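Local coordinates for protein prolyl oligopeptidase (Galerina marginata, PDB 5N4B) that cleaves peptide bonds on the C-terminal side of proline and also macrocyclises peptide precursors during amanitin biosynthesis, at residues S86-L91 against H416-L421; W96-N101 against A117-S122; G428-Y433 against I445-K450. The protein carries 1 engineered substitution. All blocks are in the same frame, centred on the assembly; numbering follows the deposited sequence. Where two conformers were deposited one is given.

Interaction 1: residues S86-L91 against H416-L421; sequences SAPTLL and HFFLTL
The seam between the first and last blades of the seven-bladed beta-propeller is formed in part where Ala87, Pro88 and Leu90 of 86-91 meet Thr420, Phe418 and His416 of strand 416-421. The touching parts, 87-90 and 416-420, run nearly antiparallel, 156° apart end to end, yet their nearest CA atoms, those of Ala87 and Thr420, are 7.0 Å apart, too far for strand pairing; the evidence is for side-chain packing instead. Phe418 is the main residue on its strand. Its CG stands anti to its own carbonyl carbon (chi1 -62°), which sends the ring across to Pro88. The proline CD lies over one ring face, displaced toward the rim, in a CH-pi contact 4.2 Å from the ring centroid. Pro88 CG adds an apolar contact with Phe418 CZ at 3.8 Å, and Pro88 O comes within 3.2 Å of Phe418 CE2. Toward one end of the seam, Ala87 CB meets Thr420 CG2 at 4.0 Å; the Thr420 OG1 branch is hydrogen-bonded to a polar side chain of the bound peptide. Toward the other, Leu90 CD2 approaches the His416 ring at its edge, 4.1 Å from CE1. Polar linkage there comes through a water, which accepts from Leu90 N at 2.9 Å and hydrogen-bonds to His416 NE2. Such a join is consistent with the open propeller of prolyl oligopeptidases, in which the end blades close the ring without sharing a strand. Strand 96-101 flanks it, with Trp96 against Leu90, His416 and Phe418, while Leu446 of strand 443-448 packs on Pro88 and Phe418.

Interaction 2: residues W96-N101 against A117-S122; sequences WYWFYN and ALPDFS
Inside the first propeller blade, two tryptophans two residues apart on strand 96-101, Trp96 and Trp98, are covered by Leu118, Pro119 and Phe121 from the loop that leads out of strand 109-113. Both tryptophans present a ring face to this loop. Over the six-membered ring of Trp96 sits Leu118 CD1, a CH-pi contact with the methyl 3.6 Å from the centroid and only 2° off the ring normal. It is the extended first torsion of Leu118, CG anti to the backbone N (chi1 -179°), that carries the methyl there. At the five-membered end of the same indole, NE1 lies 3.2 Å from Leu118 N, but both are donors, so this is proximity without a hydrogen bond. Trp98 instead takes a T-shaped (edge-to-face) partner: the planes of its six-membered ring and the Phe121 ring stand at 87°, with centroids 5.0 Å apart. Phe121 CE1 is the atom that points into the indole face, approaching Trp98 CE2 to 3.7 Å. The indole is held in addition by Asp125, which accepts from Trp98 NE1. Pro119 bridges the two sites, its CD reaching obliquely to Trp96 CG at 4.2 Å and its CG to Trp98 CZ3 at 4.3 Å. The loop is itself fixed by an Asx turn in which Asp120 OD1 receives Ser122 N at 3.1 Å and, from the same face of the carboxylate, Ser122 OG at 2.7 Å.

Interaction 3: residues G428-Y433 against I445-K450; sequences GTIARY and ILRTTK
Ile430 O is gripped by two backbone donors, Leu446 N at 2.8 Å and Arg447 N at a longer 3.3 Å, and this double hold marks a classic beta bulge in the hairpin that ends the last propeller blade. Both donors lie in the carbonyl plane. The strands run antiparallel, their axes at 170°, and the register slips by one residue: Ile430 forms a hydrogen-bonded pair with Arg447, whereas Ala431 pairs with Ile445. The return bond of the Ile430 pair, from Ile430 N to Arg447 O, is 2.9 Å long and nearly straight, with 177° at the hydrogen. Leu446, the extra residue of the bulge, lies alongside Ile430, the two pointing the same way, and Leu446 CD2 meets Ile430 CG2 at 3.9 Å. On the other face, Ile445 CD1 reaches back to Ala431 CB at 4.0 Å and also lies against the Thr429 methyl. Arg447 begins on the Ile430 face, but its guanidinium leads away from the hairpin to a salt bridge with Asp125 and a cation-pi contact with Phe85. Leu446 packs on Phe121, so this outer strand of the last blade faces the first blade. Beyond the bulge, where the second strand gives way to loop, Thr449 clasps the first strand twice at one atom. Because OG1 stands beside its own backbone N (chi1 -58°), hydroxyl and amide of Thr449 converge on Gly428 O: Thr449 N at 2.9 Å, and Thr449 OG1 at 2.7 Å in the carbonyl plane, on a lone pair.

How the interactions relate
From the N terminus the chain enters at 86-91, turns into the neighbouring strand 96-101, and interaction 2 closes a short loop through strand 109-113 within the first blade. Interaction 1, opened at 86-91, closes only at 416-421, with 324 residues in between, so interaction 2 is nested inside its loop and the intervening blades are spanned by it. The chain then turns back into 428-433, the next strand of the last blade, where interaction 3 opens and closes in series. Interaction 1 joins the two blades, while interactions 2 and 3 consolidate the first and the last; these two meet across the seam, Leu118 CD2 lying 3.6 Å from Arg432 NE and Phe121 CD1 3.4 Å from Arg447 NH1.

Interaction 1: residues S86-L91 against H416-L421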
loop_
_atom_site.group_PDB
_atom_site.type_symbol
_atom_site.label_atom_id
_atom_site.label_comp_id
_atom_site.label_asym_id
_atom_site.label_seq_id
_atom_site.Cartn_x
_atom_site.Cartn_y
_atom_site.Cartn_z
ATOM N N SER A 86 14.907 9.279 -4.379
ATOM C CA SER A 86 13.834 9.964 -3.674
ATOM C C SER A 86 14.050 11.459 -3.690
ATOM O O SER A 86 15.093 11.968 -4.081
ATOM C CB SER A 86 13.769 9.500 -2.209
ATOM O OG SER A 86 14.867 10.050 -1.447
ATOM N N ALA A 87 13.031 12.182 -3.199
ATOM C CA ALA A 87 13.241 13.581 -2.838
ATOM C C ALA A 87 14.290 13.657 -1.718
ATOM O O ALA A 87 14.363 12.767 -0.862
ATOM C CB ALA A 87 11.953 14.229 -2.343
ATOM N N PRO A 88 15.117 14.703 -1.685
ATOM C CA PRO A 88 16.060 14.877 -0.571
ATOM C C PRO A 88 15.384 15.631 0.569
ATOM O O PRO A 88 14.420 16.378 0.357
ATOM C CB PRO A 88 17.181 15.704 -1.226
ATOM C CG PRO A 88 16.427 16.629 -2.174
ATOM C CD PRO A 88 15.287 15.769 -2.701
ATOM N N THR A 89 15.926 15.427 1.776
ATOM C CA THR A 89 15.455 16.067 3.007
ATOM C C THR A 89 16.627 16.822 3.619
ATOM O O THR A 89 17.715 16.275 3.785
ATOM C CB THR A 89 14.927 15.026 3.997
ATOM O OG1 THR A 89 13.852 14.302 3.412
ATOM C CG2 THR A 89 14.421 15.717 5.251
ATOM N N LEU A 90 16.394 18.080 3.987
ATOM C CA LEU A 90 17.423 18.896 4.632
ATOM C C LEU A 90 17.267 18.734 6.136
ATOM O O LEU A 90 16.205 19.052 6.688
ATOM C CB LEU A 90 17.206 20.375 4.258
ATOM C CG LEU A 90 18.098 21.370 5.011
ATOM C CD1 LEU A 90 19.558 21.130 4.793
ATOM C CD2 LEU A 90 17.706 22.824 4.613
ATOM N N LEU A 91 18.289 18.163 6.777
ATOM C CA LEU A 91 18.314 18.026 8.227
ATOM C C LEU A 91 18.898 19.284 8.852
ATOM O O LEU A 91 19.585 20.085 8.192
ATOM C CB LEU A 91 19.086 16.769 8.655
ATOM C CG LEU A 91 18.550 15.476 8.063
ATOM C CD1 LEU A 91 19.282 14.287 8.750
ATOM C CD2 LEU A 91 17.051 15.355 8.247
ATOM N N HIS A 416 11.420 25.881 1.704
ATOM C CA HIS A 416 11.183 25.142 0.463
ATOM C C HIS A 416 10.242 23.989 0.774
ATOM O O HIS A 416 10.040 23.587 1.903
ATOM C CB HIS A 416 12.489 24.589 -0.158
ATOM C CG HIS A 416 13.116 23.529 0.657
ATOM N ND1 HIS A 416 14.008 23.799 1.684
ATOM C CD2 HIS A 416 12.916 22.193 0.668
ATOM C CE1 HIS A 416 14.332 22.659 2.265
ATOM N NE2 HIS A 416 13.678 21.675 1.676
ATOM N N PHE A 417 9.693 23.426 -0.293
ATOM C CA PHE A 417 9.068 22.122 -0.253
ATOM C C PHE A 417 9.331 21.414 -1.573
ATOM O O PHE A 417 9.711 22.035 -2.574
ATOM C CB PHE A 417 7.569 22.175 0.062
ATOM C CG PHE A 417 6.716 22.951 -0.917
ATOM C CD1 PHE A 417 6.159 22.319 -1.997
ATOM C CD2 PHE A 417 6.443 24.304 -0.701
ATOM C CE1 PHE A 417 5.340 23.065 -2.882
ATOM C CE2 PHE A 417 5.645 25.021 -1.573
ATOM C CZ PHE A 417 5.107 24.394 -2.657
ATOM N N PHE A 418 9.093 20.096 -1.576
ATOM C CA PHE A 418 9.177 19.292 -2.772
ATOM C C PHE A 418 7.843 18.636 -3.089
ATOM O O PHE A 418 6.973 18.426 -2.236
ATOM C CB PHE A 418 10.208 18.145 -2.631
ATOM C CG PHE A 418 11.576 18.619 -2.401
ATOM C CD1 PHE A 418 12.333 19.129 -3.451
ATOM C CD2 PHE A 418 12.123 18.607 -1.127
ATOM C CE1 PHE A 418 13.594 19.624 -3.221
ATOM C CE2 PHE A 418 13.431 19.095 -0.927
ATOM C CZ PHE A 418 14.110 19.611 -1.957
ATOM N N LEU A 419 7.694 18.328 -4.379
ATOM C CA LEU A 419 6.620 17.481 -4.890
ATOM C C LEU A 419 7.237 16.282 -5.581
ATOM O O LEU A 419 8.185 16.432 -6.377
ATOM C CB LEU A 419 5.723 18.205 -5.881
ATOM C CG LEU A 419 5.125 19.515 -5.437
ATOM C CD1 LEU A 419 4.417 20.189 -6.645
ATOM C CD2 LEU A 419 4.201 19.332 -4.302
ATOM N N THR A 420 6.706 15.103 -5.294
ATOM C CA THR A 420 7.066 13.902 -6.044
ATOM C C THR A 420 5.894 13.550 -6.956
ATOM O O THR A 420 4.746 13.441 -6.502
ATOM C CB THR A 420 7.482 12.749 -5.156
ATOM O OG1 THR A 420 6.453 12.416 -4.263
ATOM C CG2 THR A 420 8.666 13.167 -4.303
ATOM N N LEU A 421 6.181 13.433 -8.245
ATOM C CA LEU A 421 5.193 13.351 -9.321
ATOM C C LEU A 421 5.462 12.084 -10.119
ATOM O O LEU A 421 6.598 11.855 -10.565
ATOM C CB LEU A 421 5.306 14.581 -10.255
ATOM C CG LEU A 421 5.246 15.922 -9.524
ATOM C CD1 LEU A 421 5.539 17.006 -10.525
ATOM C CD2 LEU A 421 3.910 16.137 -8.842
HETATM O O HOH W 1 13.787 19.285 3.484
#

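Interaction 2: residues W96-N101 against A117-S122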
loop_
_atom_site.group_PDB
_atom_site.type_symbol
_atom_site.label_atom_id
_atom_site.label_comp_id
_atom_site.label_asym_id
_atom_site.label_seq_id
_atom_site.Cartn_x
_atom_site.Cartn_y
_atom_site.Cartn_z
ATOM N N TRP A 96 21.825 17.339 3.253
ATOM C CA TRP A 96 20.681 16.779 2.569
ATOM C C TRP A 96 20.843 15.272 2.431
ATOM O O TRP A 96 21.930 14.771 2.108
ATOM C CB TRP A 96 20.591 17.433 1.184
ATOM C CG TRP A 96 20.302 18.871 1.165
ATOM C CD1 TRP A 96 21.193 19.860 1.320
ATOM C CD2 TRP A 96 19.047 19.477 0.955
ATOM N NE1 TRP A 96 20.561 21.087 1.213
ATOM C CE2 TRP A 96 19.235 20.859 0.983
ATOM C CE3 TRP A 96 17.757 18.989 0.754
ATOM C CZ2 TRP A 96 18.186 21.755 0.790
ATOM C CZ3 TRP A 96 16.716 19.894 0.587
ATOM C CH2 TRP A 96 16.948 21.247 0.585
ATOM N N TYR A 97 19.752 14.555 2.641
ATOM C CA TYR A 97 19.767 13.095 2.654
ATOM C C TYR A 97 18.687 12.575 1.715
ATOM O O TYR A 97 17.571 13.100 1.686
ATOM C CB TYR A 97 19.495 12.592 4.069
ATOM C CG TYR A 97 20.530 12.929 5.088
ATOM C CD1 TYR A 97 20.707 14.253 5.540
ATOM C CD2 TYR A 97 21.351 11.945 5.603
ATOM C CE1 TYR A 97 21.674 14.556 6.511
ATOM C CE2 TYR A 97 22.294 12.242 6.581
ATOM C CZ TYR A 97 22.440 13.561 7.014
ATOM O OH TYR A 97 23.385 13.844 7.992
ATOM N N TRP A 98 18.991 11.523 0.970
ATOM C CA TRP A 98 18.047 10.999 0.003
ATOM C C TRP A 98 18.371 9.531 -0.250
ATOM O O TRP A 98 19.511 9.080 -0.071
ATOM C CB TRP A 98 18.099 11.788 -1.333
ATOM C CG TRP A 98 19.354 11.626 -2.099
ATOM C CD1 TRP A 98 19.573 10.758 -3.144
ATOM C CD2 TRP A 98 20.596 12.323 -1.895
ATOM N NE1 TRP A 98 20.885 10.863 -3.578
ATOM C CE2 TRP A 98 21.528 11.811 -2.830
ATOM C CE3 TRP A 98 21.014 13.300 -1.010
ATOM C CZ2 TRP A 98 22.834 12.295 -2.929
ATOM C CZ3 TRP A 98 22.316 13.772 -1.113
ATOM C CH2 TRP A 98 23.203 13.251 -2.038
ATOM N N PHE A 99 17.371 8.792 -0.715
ATOM C CA PHE A 99 17.576 7.392 -1.107
ATOM C C PHE A 99 17.956 7.297 -2.574
ATOM O O PHE A 99 17.471 8.040 -3.423
ATOM C CB PHE A 99 16.313 6.547 -0.848
ATOM C CG PHE A 99 16.075 6.281 0.594
ATOM C CD1 PHE A 99 16.717 5.234 1.228
ATOM C CD2 PHE A 99 15.201 7.076 1.302
ATOM C CE1 PHE A 99 16.495 4.991 2.566
ATOM C CE2 PHE A 99 14.959 6.808 2.636
ATOM C CZ PHE A 99 15.616 5.761 3.258
ATOM N N TYR A 100 18.843 6.352 -2.848
ATOM C CA TYR A 100 19.396 6.110 -4.174
ATOM C C TYR A 100 19.524 4.617 -4.409
ATOM O O TYR A 100 20.048 3.912 -3.545
ATOM C CB TYR A 100 20.786 6.780 -4.354
ATOM C CG TYR A 100 21.494 6.479 -5.664
ATOM C CD1 TYR A 100 20.938 6.852 -6.878
ATOM C CD2 TYR A 100 22.658 5.780 -5.686
ATOM C CE1 TYR A 100 21.564 6.560 -8.064
ATOM C CE2 TYR A 100 23.305 5.497 -6.883
ATOM C CZ TYR A 100 22.715 5.887 -8.044
ATOM O OH TYR A 100 23.393 5.575 -9.215
ATOM N N ASN A 101 19.019 4.132 -5.549
ATOM C CA ASN A 101 19.148 2.744 -5.988
ATOM C C ASN A 101 19.891 2.771 -7.320
ATOM O O ASN A 101 19.472 3.458 -8.251
ATOM C CB ASN A 101 17.758 2.135 -6.151
ATOM C CG ASN A 101 17.790 0.635 -6.248
ATOM O OD1 ASN A 101 18.522 0.079 -7.069
ATOM N ND2 ASN A 101 17.021 -0.037 -5.399
ATOM N N ALA A 117 24.779 21.935 1.355
ATOM C CA ALA A 117 24.142 22.722 0.305
ATOM C C ALA A 117 23.351 21.764 -0.573
ATOM O O ALA A 117 23.695 20.590 -0.676
ATOM C CB ALA A 117 25.207 23.416 -0.560
ATOM N N LEU A 118 22.300 22.270 -1.208
ATOM C CA LEU A 118 21.496 21.397 -2.068
ATOM C C LEU A 118 22.334 20.943 -3.257
ATOM O O LEU A 118 22.817 21.792 -4.021
ATOM C CB LEU A 118 20.250 22.119 -2.531
ATOM C CG LEU A 118 19.288 21.351 -3.427
ATOM C CD1 LEU A 118 18.646 20.214 -2.745
ATOM C CD2 LEU A 118 18.233 22.356 -3.888
ATOM N N PRO A 119 22.519 19.644 -3.473
ATOM C CA PRO A 119 23.340 19.207 -4.601
ATOM C C PRO A 119 22.770 19.585 -5.957
ATOM O O PRO A 119 21.559 19.752 -6.135
ATOM C CB PRO A 119 23.358 17.676 -4.433
ATOM C CG PRO A 119 23.154 17.466 -3.073
ATOM C CD PRO A 119 22.189 18.518 -2.605
ATOM N N ASP A 120 23.685 19.705 -6.914
ATOM C CA ASP A 120 23.392 19.650 -8.341
ATOM C C ASP A 120 23.407 18.176 -8.709
ATOM O O ASP A 120 24.463 17.584 -8.951
ATOM C CB ASP A 120 24.423 20.433 -9.143
ATOM C CG ASP A 120 24.208 20.312 -10.627
ATOM O OD1 ASP A 120 23.240 19.630 -11.043
ATOM O OD2 ASP A 120 25.008 20.930 -11.383
ATOM N N PHE A 121 22.222 17.562 -8.719
ATOM C CA PHE A 121 22.131 16.123 -8.905
ATOM C C PHE A 121 22.509 15.662 -10.305
ATOM O O PHE A 121 22.762 14.452 -10.487
ATOM C CB PHE A 121 20.761 15.588 -8.474
ATOM C CG PHE A 121 20.531 15.665 -7.024
ATOM C CD1 PHE A 121 21.031 14.707 -6.168
ATOM C CD2 PHE A 121 19.793 16.702 -6.486
ATOM C CE1 PHE A 121 20.797 14.771 -4.845
ATOM C CE2 PHE A 121 19.560 16.811 -5.129
ATOM C CZ PHE A 121 20.065 15.828 -4.284
ATOM N N SER A 122 22.624 16.585 -11.259
ATOM C CA SER A 122 23.132 16.213 -12.580
ATOM C C SER A 122 24.560 15.707 -12.514
ATOM O O SER A 122 25.007 15.047 -13.459
ATOM C CB SER A 122 23.030 17.381 -13.583
ATOM O OG SER A 122 23.975 18.425 -13.341
#

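Interaction 3: residues G428-Y433 against I445-K450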
loop_
_atom_site.group_PDB
_atom_site.type_symbol
_atom_site.label_atom_id
_atom_site.label_comp_id
_atom_site.label_asym_id
_atom_site.label_seq_id
_atom_site.Cartn_x
_atom_site.Cartn_y
_atom_site.Cartn_z
ATOM N N GLY A 428 9.124 9.541 -12.579
ATOM C CA GLY A 428 9.363 10.098 -11.267
ATOM C C GLY A 428 10.077 11.404 -11.365
ATOM O O GLY A 428 11.285 11.466 -11.601
ATOM N N THR A 429 9.340 12.480 -11.178
ATOM C CA THR A 429 9.867 13.823 -11.224
ATOM C C THR A 429 9.826 14.397 -9.816
ATOM O O THR A 429 8.831 14.238 -9.084
ATOM C CB THR A 429 9.033 14.661 -12.153
ATOM O OG1 THR A 429 9.206 14.122 -13.476
ATOM C CG2 THR A 429 9.458 16.141 -12.136
ATOM N N ILE A 430 10.898 15.073 -9.412
ATOM C CA ILE A 430 10.952 15.758 -8.125
ATOM C C ILE A 430 11.018 17.239 -8.434
ATOM O O ILE A 430 11.975 17.702 -9.066
ATOM C CB ILE A 430 12.159 15.312 -7.280
ATOM C CG1 ILE A 430 12.139 13.786 -7.035
ATOM C CG2 ILE A 430 12.189 16.100 -5.983
ATOM C CD1 ILE A 430 13.415 13.166 -6.729
ATOM N N ALA A 431 9.979 17.978 -8.028
ATOM C CA ALA A 431 9.913 19.421 -8.204
ATOM C C ALA A 431 10.174 20.101 -6.878
ATOM O O ALA A 431 9.936 19.540 -5.810
ATOM C CB ALA A 431 8.546 19.839 -8.723
ATOM N N ARG A 432 10.715 21.324 -6.968
ATOM C CA ARG A 432 11.086 22.128 -5.809
ATOM C C ARG A 432 10.400 23.476 -5.902
ATOM O O ARG A 432 10.420 24.111 -6.955
ATOM C CB ARG A 432 12.594 22.327 -5.737
ATOM C CG ARG A 432 13.078 23.129 -4.526
ATOM C CD ARG A 432 14.619 23.068 -4.345
ATOM N NE ARG A 432 15.251 23.687 -5.493
ATOM C CZ ARG A 432 15.809 24.897 -5.506
ATOM N NH1 ARG A 432 15.916 25.643 -4.406
ATOM N NH2 ARG A 432 16.302 25.340 -6.651
ATOM N N TYR A 433 9.902 23.937 -4.767
ATOM C CA TYR A 433 9.370 25.282 -4.617
ATOM C C TYR A 433 10.227 25.980 -3.571
ATOM O O TYR A 433 10.305 25.522 -2.421
ATOM C CB TYR A 433 7.907 25.271 -4.209
ATOM C CG TYR A 433 7.253 26.643 -4.248
ATOM C CD1 TYR A 433 7.389 27.523 -3.191
ATOM C CD2 TYR A 433 6.528 27.055 -5.351
ATOM C CE1 TYR A 433 6.833 28.785 -3.212
ATOM C CE2 TYR A 433 5.950 28.343 -5.383
ATOM C CZ TYR A 433 6.104 29.168 -4.314
ATOM O OH TYR A 433 5.543 30.416 -4.351
ATOM N N ILE A 445 12.317 22.087 -11.495
ATOM C CA ILE A 445 12.456 20.645 -11.497
ATOM C C ILE A 445 13.839 20.333 -10.949
ATOM O O ILE A 445 14.868 20.770 -11.494
ATOM C CB ILE A 445 12.254 20.066 -12.896
ATOM C CG1 ILE A 445 10.888 20.397 -13.439
ATOM C CG2 ILE A 445 12.454 18.574 -12.810
ATOM C CD1 ILE A 445 9.734 20.041 -12.559
ATOM N N LEU A 446 13.879 19.600 -9.836
ATOM C CA LEU A 446 15.132 19.183 -9.225
ATOM C C LEU A 446 15.742 18.001 -9.954
ATOM O O LEU A 446 16.924 18.004 -10.262
ATOM C CB LEU A 446 14.889 18.810 -7.766
ATOM C CG LEU A 446 16.157 18.426 -7.005
ATOM C CD1 LEU A 446 16.982 19.683 -6.555
ATOM C CD2 LEU A 446 15.856 17.549 -5.785
ATOM N N ARG A 447 14.951 16.959 -10.202
ATOM C CA ARG A 447 15.435 15.753 -10.849
ATOM C C ARG A 447 14.292 15.125 -11.617
ATOM O O ARG A 447 13.136 15.206 -11.200
ATOM C CB ARG A 447 15.884 14.660 -9.843
ATOM C CG ARG A 447 16.863 15.122 -8.824
ATOM C CD ARG A 447 17.440 13.942 -8.017
ATOM N NE ARG A 447 18.349 13.168 -8.824
ATOM C CZ ARG A 447 19.194 12.275 -8.342
ATOM N NH1 ARG A 447 19.221 11.995 -7.063
ATOM N NH2 ARG A 447 20.056 11.685 -9.150
ATOM N N THR A 448 14.641 14.486 -12.740
ATOM C CA THR A 448 13.741 13.657 -13.513
ATOM C C THR A 448 14.347 12.259 -13.635
ATOM O O THR A 448 15.520 12.135 -13.975
ATOM C CB THR A 448 13.581 14.286 -14.879
ATOM O OG1 THR A 448 13.178 15.661 -14.729
ATOM C CG2 THR A 448 12.592 13.505 -15.689
ATOM N N THR A 449 13.556 11.230 -13.388
ATOM C CA THR A 449 14.017 9.853 -13.495
ATOM C C THR A 449 14.141 9.493 -14.968
ATOM O O THR A 449 13.202 9.697 -15.739
ATOM C CB THR A 449 13.023 8.934 -12.778
ATOM O OG1 THR A 449 12.889 9.330 -11.411
ATOM C CG2 THR A 449 13.508 7.497 -12.749
ATOM N N LYS A 450 15.299 8.959 -15.348
ATOM C CA LYS A 450 15.589 8.529 -16.715
ATOM C C LYS A 450 15.549 7.016 -16.756
ATOM O O LYS A 450 16.288 6.352 -16.028
ATOM C CB LYS A 450 16.979 8.994 -17.160
ATOM C CG LYS A 450 17.248 10.474 -17.055
ATOM C CD LYS A 450 16.153 11.295 -17.706
ATOM C CE LYS A 450 16.500 12.790 -17.643
ATOM N NZ LYS A 450 16.935 13.244 -16.255
#